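Local atomic coordinates of eEF1A lysine and N-terminal methyltransferase (Homo sapiens, PDB entry 5WCJ), a protein that methylates the N-terminal glycine of elongation factor eEF1A through its C-terminal methyltransferase domain, the part described here, and a lysine of eEF1A through the enzyme's N-terminal domain. Residues 61-75 / 91-104. Residues are numbered along the deposited sequence; the frame is centred on the assembly and turned at random.
Sequences HDHFPKSCIDAVEID and SDRMKVHIADGLDY. With SAH (S-adenosyl-L-homocysteine), chain F.
Arg93 reaches back across the start of the strand pair and lays its guanidinium flat on the ring of His61, centres 3.8 Å apart and planes 7° from parallel. Pro65 O lies over the opposite face. In the guanidinium plane, Arg93 NH2 donates to His61 O (3.1 Å), from above the carbonyl plane. Arg93 NH1 donates to Ser67 O (3.0 Å). Arginine suits this place because its flat end can stack and donate at once, tying the turn that leads into strand 94-98 to the end of helix 55-63 and the start of strand 67-73. With alanine in place of Arg93, His61 O and Ser67 O are likely to lose these donors and the imidazole its stacking partner. Water 1 bridges His61 ND1, Ser67 O and Arg93 O.

Backbone bonds then run in parallel ladder fashion from Ile69 N to Arg93 O through to Ala99 N to Glu73 O. The strands belong to a right-handed beta-alpha-beta crossover of the Rossmann-like methyltransferase fold, with helix 76-85 between them and 94-98 at the sheet's edge.

Apolar contacts flank the ladder. Met94 sets SD beside Ile69 CD1 and CE against His61 CB (3.5 Å). On the other face, Val72 has CG2 over the Tyr104 ring in a CH-pi contact, 3.8 Å from its centroid, while CG1, anti to the backbone N (chi1 -177°), meets Gly101 CA; a branched residue fills both sites.

At the C-terminal strand ends lies S-adenosyl-L-homocysteine. The two oxygens of Glu73 suit a ribose diol: Glu73 OE1 accepts from O3' (2.6 Å) and OE2 from O2', and Leu51 N also donates to OE1. Ile74 packs CG2 and CD1 against the adenine, whose N6 donates to Asp100 OD1 (2.9 Å) and whose N1 accepts from Gly101 N along a nearly straight bond of 178°.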
loop_
_atom_site.group_PDB
_atom_site.type_symbol
_atom_site.label_atom_id
_atom_site.label_comp_id
_atom_site.label_asym_id
_atom_site.label_seq_id
_atom_site.Cartn_x
_atom_site.Cartn_y
_atom_site.Cartn_z
ATOM N N HIS A 61 -0.498 -3.128 -10.619
ATOM C CA HIS A 61 -0.538 -4.348 -11.438
ATOM C C HIS A 61 -0.139 -4.040 -12.869
ATOM O O HIS A 61 0.676 -4.738 -13.446
ATOM C CB HIS A 61 -1.940 -4.942 -11.422
ATOM C CG HIS A 61 -2.124 -6.100 -12.349
ATOM N ND1 HIS A 61 -1.770 -7.388 -12.007
ATOM C CD2 HIS A 61 -2.643 -6.167 -13.599
ATOM C CE1 HIS A 61 -2.062 -8.201 -13.009
ATOM N NE2 HIS A 61 -2.589 -7.485 -13.990
ATOM N N ASP A 62 -0.708 -2.981 -13.423
ATOM C CA ASP A 62 -0.481 -2.599 -14.843
ATOM C C ASP A 62 0.892 -2.002 -15.120
ATOM O O ASP A 62 1.428 -2.180 -16.220
ATOM C CB ASP A 62 -1.549 -1.597 -15.315
ATOM C CG ASP A 62 -2.928 -2.237 -15.524
ATOM O OD1 ASP A 62 -3.049 -3.481 -15.552
ATOM O OD2 ASP A 62 -3.895 -1.472 -15.684
ATOM N N HIS A 63 1.461 -1.270 -14.162
ATOM C CA HIS A 63 2.740 -0.590 -14.380
ATOM C C HIS A 63 3.956 -1.369 -13.865
ATOM O O HIS A 63 5.078 -1.096 -14.290
ATOM C CB HIS A 63 2.709 0.818 -13.783
ATOM C CG HIS A 63 1.930 1.782 -14.610
ATOM N ND1 HIS A 63 0.551 1.855 -14.570
ATOM C CD2 HIS A 63 2.331 2.667 -15.554
ATOM C CE1 HIS A 63 0.140 2.769 -15.432
ATOM N NE2 HIS A 63 1.200 3.280 -16.035
ATOM N N PHE A 64 3.733 -2.301 -12.942
ATOM C CA PHE A 64 4.797 -3.129 -12.402
ATOM C C PHE A 64 4.510 -4.590 -12.772
ATOM O O PHE A 64 3.892 -5.332 -11.996
ATOM C CB PHE A 64 4.905 -2.936 -10.875
ATOM C CG PHE A 64 5.285 -1.537 -10.457
ATOM C CD1 PHE A 64 4.349 -0.514 -10.460
ATOM C CD2 PHE A 64 6.576 -1.247 -10.033
ATOM C CE1 PHE A 64 4.687 0.769 -10.074
ATOM C CE2 PHE A 64 6.921 0.037 -9.630
ATOM C CZ PHE A 64 5.982 1.054 -9.669
ATOM N N PRO A 65 4.979 -5.038 -13.952
ATOM C CA PRO A 65 4.610 -6.385 -14.423
ATOM C C PRO A 65 5.058 -7.572 -13.543
ATOM O O PRO A 65 4.498 -8.660 -13.650
ATOM C CB PRO A 65 5.236 -6.450 -15.838
ATOM C CG PRO A 65 6.307 -5.430 -15.831
ATOM C CD PRO A 65 5.829 -4.323 -14.935
ATOM N N LYS A 66 6.011 -7.363 -12.648
ATOM C CA LYS A 66 6.405 -8.395 -11.697
ATOM C C LYS A 66 5.846 -8.187 -10.275
ATOM O O LYS A 66 6.274 -8.866 -9.356
ATOM C CB LYS A 66 7.929 -8.485 -11.633
ATOM C CG LYS A 66 8.532 -8.904 -12.964
ATOM C CD LYS A 66 10.043 -9.014 -12.812
ATOM C CE LYS A 66 10.716 -9.326 -14.133
ATOM N NZ LYS A 66 12.108 -9.758 -13.902
ATOM N N SER A 67 4.898 -7.270 -10.100
ATOM C CA SER A 67 4.246 -7.116 -8.793
ATOM C C SER A 67 3.275 -8.271 -8.551
ATOM O O SER A 67 2.651 -8.794 -9.484
ATOM C CB SER A 67 3.525 -5.764 -8.685
ATOM O OG SER A 67 2.476 -5.649 -9.635
ATOM N N CYS A 68 3.162 -8.644 -7.286
ATOM C CA CYS A 68 2.221 -9.647 -6.820
ATOM C C CYS A 68 1.442 -8.994 -5.695
ATOM O O CYS A 68 2.017 -8.653 -4.699
ATOM C CB CYS A 68 2.947 -10.871 -6.277
ATOM S SG CYS A 68 1.794 -12.200 -5.870
ATOM N N ILE A 69 0.159 -8.785 -5.915
ATOM C CA ILE A 69 -0.675 -8.003 -4.997
ATOM C C ILE A 69 -1.706 -8.887 -4.322
ATOM O O ILE A 69 -2.440 -9.612 -4.987
ATOM C CB ILE A 69 -1.380 -6.891 -5.762
ATOM C CG1 ILE A 69 -0.338 -5.941 -6.390
ATOM C CG2 ILE A 69 -2.385 -6.161 -4.870
ATOM C CD1 ILE A 69 -0.918 -4.941 -7.379
ATOM N N ASP A 70 -1.800 -8.763 -2.998
ATOM C CA ASP A 70 -2.938 -9.251 -2.219
ATOM C C ASP A 70 -3.724 -8.014 -1.767
ATOM O O ASP A 70 -3.157 -7.131 -1.134
ATOM C CB ASP A 70 -2.442 -10.019 -1.013
ATOM C CG ASP A 70 -1.911 -11.404 -1.371
ATOM O OD1 ASP A 70 -2.677 -12.190 -1.965
ATOM O OD2 ASP A 70 -0.761 -11.733 -1.005
ATOM N N ALA A 71 -4.982 -7.935 -2.164
ATOM C CA ALA A 71 -5.860 -6.829 -1.808
ATOM C C ALA A 71 -6.917 -7.358 -0.847
ATOM O O ALA A 71 -7.501 -8.418 -1.085
ATOM C CB ALA A 71 -6.503 -6.241 -3.040
ATOM N N VAL A 72 -7.129 -6.651 0.251
ATOM C CA VAL A 72 -8.128 -7.049 1.237
ATOM C C VAL A 72 -9.228 -5.993 1.286
ATOM O O VAL A 72 -8.952 -4.816 1.398
ATOM C CB VAL A 72 -7.477 -7.246 2.613
ATOM C CG1 VAL A 72 -8.507 -7.723 3.623
ATOM C CG2 VAL A 72 -6.317 -8.212 2.493
ATOM N N GLU A 73 -10.478 -6.410 1.148
ATOM C CA GLU A 73 -11.594 -5.500 1.046
ATOM C C GLU A 73 -12.749 -6.057 1.885
ATOM O O GLU A 73 -13.108 -7.217 1.730
ATOM C CB GLU A 73 -12.026 -5.361 -0.428
ATOM C CG GLU A 73 -13.343 -4.644 -0.678
ATOM C CD GLU A 73 -13.428 -3.288 -0.008
ATOM O OE1 GLU A 73 -12.455 -2.483 -0.130
ATOM O OE2 GLU A 73 -14.476 -2.986 0.628
ATOM N N ILE A 74 -13.321 -5.225 2.739
ATOM C CA ILE A 74 -14.366 -5.709 3.685
ATOM C C ILE A 74 -15.739 -5.906 3.023
ATOM O O ILE A 74 -16.499 -6.774 3.453
ATOM C CB ILE A 74 -14.489 -4.776 4.902
ATOM C CG1 ILE A 74 -15.168 -5.490 6.075
ATOM C CG2 ILE A 74 -15.183 -3.477 4.580
ATOM C CD1 ILE A 74 -15.146 -4.628 7.334
ATOM N N ASP A 75 -16.023 -5.139 1.963
ATOM C CA ASP A 75 -17.362 -5.023 1.365
ATOM C C ASP A 75 -17.371 -5.720 0.004
ATOM O O ASP A 75 -16.762 -5.200 -0.951
ATOM C CB ASP A 75 -17.723 -3.550 1.232
ATOM C CG ASP A 75 -19.142 -3.302 0.690
ATOM O OD1 ASP A 75 -19.861 -4.257 0.327
ATOM O OD2 ASP A 75 -19.515 -2.110 0.600
ATOM N N SER A 91 -6.120 -12.160 -11.023
ATOM C CA SER A 91 -5.213 -12.998 -11.821
ATOM C C SER A 91 -4.244 -13.689 -10.892
ATOM O O SER A 91 -4.322 -13.505 -9.671
ATOM C CB SER A 91 -4.436 -12.126 -12.827
ATOM O OG SER A 91 -3.522 -11.256 -12.163
ATOM N N ASP A 92 -3.313 -14.455 -11.459
ATOM C CA ASP A 92 -2.229 -15.072 -10.678
ATOM C C ASP A 92 -1.407 -14.074 -9.838
ATOM O O ASP A 92 -0.963 -14.408 -8.752
ATOM C CB ASP A 92 -1.278 -15.843 -11.607
ATOM N N ARG A 93 -1.250 -12.856 -10.343
ATOM C CA ARG A 93 -0.537 -11.769 -9.659
ATOM C C ARG A 93 -1.411 -10.781 -8.865
ATOM O O ARG A 93 -0.867 -9.839 -8.309
ATOM C CB ARG A 93 0.193 -10.902 -10.697
ATOM C CG ARG A 93 1.226 -11.612 -11.535
ATOM C CD ARG A 93 2.118 -10.613 -12.260
ATOM N NE ARG A 93 1.430 -9.741 -13.231
ATOM C CZ ARG A 93 1.329 -8.405 -13.178
ATOM N NH1 ARG A 93 1.822 -7.675 -12.164
ATOM N NH2 ARG A 93 0.719 -7.769 -14.170
ATOM N N MET A 94 -2.727 -10.897 -8.919
ATOM C CA MET A 94 -3.588 -10.013 -8.108
ATOM C C MET A 94 -4.782 -10.761 -7.591
ATOM O O MET A 94 -5.650 -11.194 -8.373
ATOM C CB MET A 94 -4.051 -8.782 -8.873
ATOM C CG MET A 94 -4.809 -7.791 -7.959
ATOM S SD MET A 94 -4.495 -6.116 -8.467
ATOM C CE MET A 94 -4.988 -6.125 -10.182
ATOM N N LYS A 95 -4.817 -10.935 -6.271
ATOM C CA LYS A 95 -5.876 -11.666 -5.598
ATOM C C LYS A 95 -6.579 -10.724 -4.627
ATOM O O LYS A 95 -5.914 -9.962 -3.923
ATOM C CB LYS A 95 -5.295 -12.818 -4.780
ATOM C CG LYS A 95 -4.556 -13.890 -5.567
ATOM C CD LYS A 95 -5.499 -14.712 -6.426
ATOM C CE LYS A 95 -4.736 -15.740 -7.251
ATOM N NZ LYS A 95 -5.577 -16.186 -8.385
ATOM N N VAL A 96 -7.899 -10.819 -4.563
ATOM C CA VAL A 96 -8.696 -10.037 -3.631
ATOM C C VAL A 96 -9.308 -10.986 -2.612
ATOM O O VAL A 96 -9.852 -12.031 -2.965
ATOM C CB VAL A 96 -9.765 -9.191 -4.325
ATOM C CG1 VAL A 96 -10.602 -8.409 -3.304
ATOM C CG2 VAL A 96 -9.107 -8.201 -5.275
ATOM N N HIS A 97 -9.163 -10.630 -1.347
ATOM C CA HIS A 97 -9.755 -11.379 -0.243
ATOM C C HIS A 97 -10.829 -10.506 0.397
ATOM O O HIS A 97 -10.576 -9.339 0.725
ATOM C CB HIS A 97 -8.676 -11.725 0.750
ATOM C CG HIS A 97 -7.547 -12.512 0.164
ATOM N ND1 HIS A 97 -6.463 -11.916 -0.456
ATOM C CD2 HIS A 97 -7.335 -13.847 0.090
ATOM C CE1 HIS A 97 -5.634 -12.857 -0.882
ATOM N NE2 HIS A 97 -6.144 -14.036 -0.571
ATOM N N ILE A 98 -12.031 -11.052 0.573
ATOM C CA ILE A 98 -13.121 -10.334 1.205
ATOM C C ILE A 98 -13.032 -10.625 2.697
ATOM O O ILE A 98 -13.295 -11.737 3.118
ATOM C CB ILE A 98 -14.503 -10.699 0.625
ATOM C CG1 ILE A 98 -14.550 -10.380 -0.880
ATOM C CG2 ILE A 98 -15.606 -9.916 1.335
ATOM C CD1 ILE A 98 -14.259 -8.915 -1.230
ATOM N N ALA A 99 -12.626 -9.608 3.454
ATOM C CA ALA A 99 -12.330 -9.725 4.879
ATOM C C ALA A 99 -12.105 -8.340 5.462
ATOM O O ALA A 99 -11.781 -7.365 4.740
ATOM C CB ALA A 99 -11.100 -10.598 5.101
ATOM N N ASP A 100 -12.291 -8.237 6.773
ATOM C CA ASP A 100 -11.836 -7.074 7.523
ATOM C C ASP A 100 -10.318 -7.159 7.506
ATOM O O ASP A 100 -9.759 -8.193 7.848
ATOM C CB ASP A 100 -12.370 -7.185 8.959
ATOM C CG ASP A 100 -12.086 -5.970 9.815
ATOM O OD1 ASP A 100 -11.127 -5.166 9.572
ATOM O OD2 ASP A 100 -12.842 -5.834 10.810
ATOM N N GLY A 101 -9.631 -6.096 7.089
ATOM C CA GLY A 101 -8.152 -6.096 7.099
ATOM C C GLY A 101 -7.527 -6.415 8.477
ATOM O O GLY A 101 -6.452 -6.976 8.545
ATOM N N LEU A 102 -8.195 -6.026 9.552
ATOM C CA LEU A 102 -7.717 -6.330 10.921
ATOM C C LEU A 102 -7.635 -7.836 11.161
ATOM O O LEU A 102 -6.563 -8.366 11.515
ATOM C CB LEU A 102 -8.600 -5.659 11.948
ATOM C CG LEU A 102 -8.565 -4.145 11.964
ATOM C CD1 LEU A 102 -9.793 -3.652 12.663
ATOM C CD2 LEU A 102 -7.273 -3.575 12.544
ATOM N N ASP A 103 -8.723 -8.526 10.815
ATOM C CA ASP A 103 -8.787 -9.992 10.925
ATOM C C ASP A 103 -7.788 -10.654 10.004
ATOM O O ASP A 103 -7.073 -11.561 10.404
ATOM C CB ASP A 103 -10.195 -10.513 10.582
ATOM C CG ASP A 103 -11.272 -9.996 11.511
ATOM O OD1 ASP A 103 -10.999 -9.794 12.718
ATOM O OD2 ASP A 103 -12.429 -9.801 11.034
ATOM N N TYR A 104 -7.689 -10.155 8.761
ATOM C CA TYR A 104 -6.812 -10.745 7.785
ATOM C C TYR A 104 -5.349 -10.633 8.173
ATOM O O TYR A 104 -4.599 -11.613 8.096
ATOM C CB TYR A 104 -7.031 -10.066 6.409
ATOM C CG TYR A 104 -6.374 -10.812 5.290
ATOM C CD1 TYR A 104 -7.014 -11.913 4.715
ATOM C CD2 TYR A 104 -5.130 -10.443 4.807
ATOM C CE1 TYR A 104 -6.425 -12.623 3.700
ATOM C CE2 TYR A 104 -4.525 -11.160 3.770
ATOM C CZ TYR A 104 -5.199 -12.240 3.231
ATOM O OH TYR A 104 -4.671 -12.969 2.215
HETATM C CG SAH F . -10.476 3.922 -0.817
HETATM S SD SAH F . -12.182 3.566 -0.313
HETATM C "C5'" SAH F . -11.988 2.780 1.307
HETATM C "C4'" SAH F . -12.113 1.279 1.133
HETATM O "O4'" SAH F . -11.826 0.643 2.403
HETATM C "C3'" SAH F . -13.528 0.826 0.728
HETATM O "O3'" SAH F . -13.450 -0.104 -0.346
HETATM C "C2'" SAH F . -14.051 0.157 2.005
HETATM O "O2'" SAH F . -14.983 -0.903 1.822
HETATM C "C1'" SAH F . -12.746 -0.415 2.542
HETATM N N9 SAH F . -12.765 -0.799 3.951
HETATM C C8 SAH F . -13.378 -0.138 4.985
HETATM N N7 SAH F . -13.161 -0.671 6.163
HETATM C C5 SAH F . -12.350 -1.758 5.885
HETATM C C6 SAH F . -11.749 -2.727 6.706
HETATM N N6 SAH F . -11.876 -2.750 8.058
HETATM N N1 SAH F . -11.010 -3.683 6.109
HETATM C C2 SAH F . -10.886 -3.672 4.771
HETATM N N3 SAH F . -11.389 -2.797 3.894
HETATM C C4 SAH F . -12.110 -1.855 4.520
HETATM O O HOH W 1 -0.115 -7.493 -9.566
#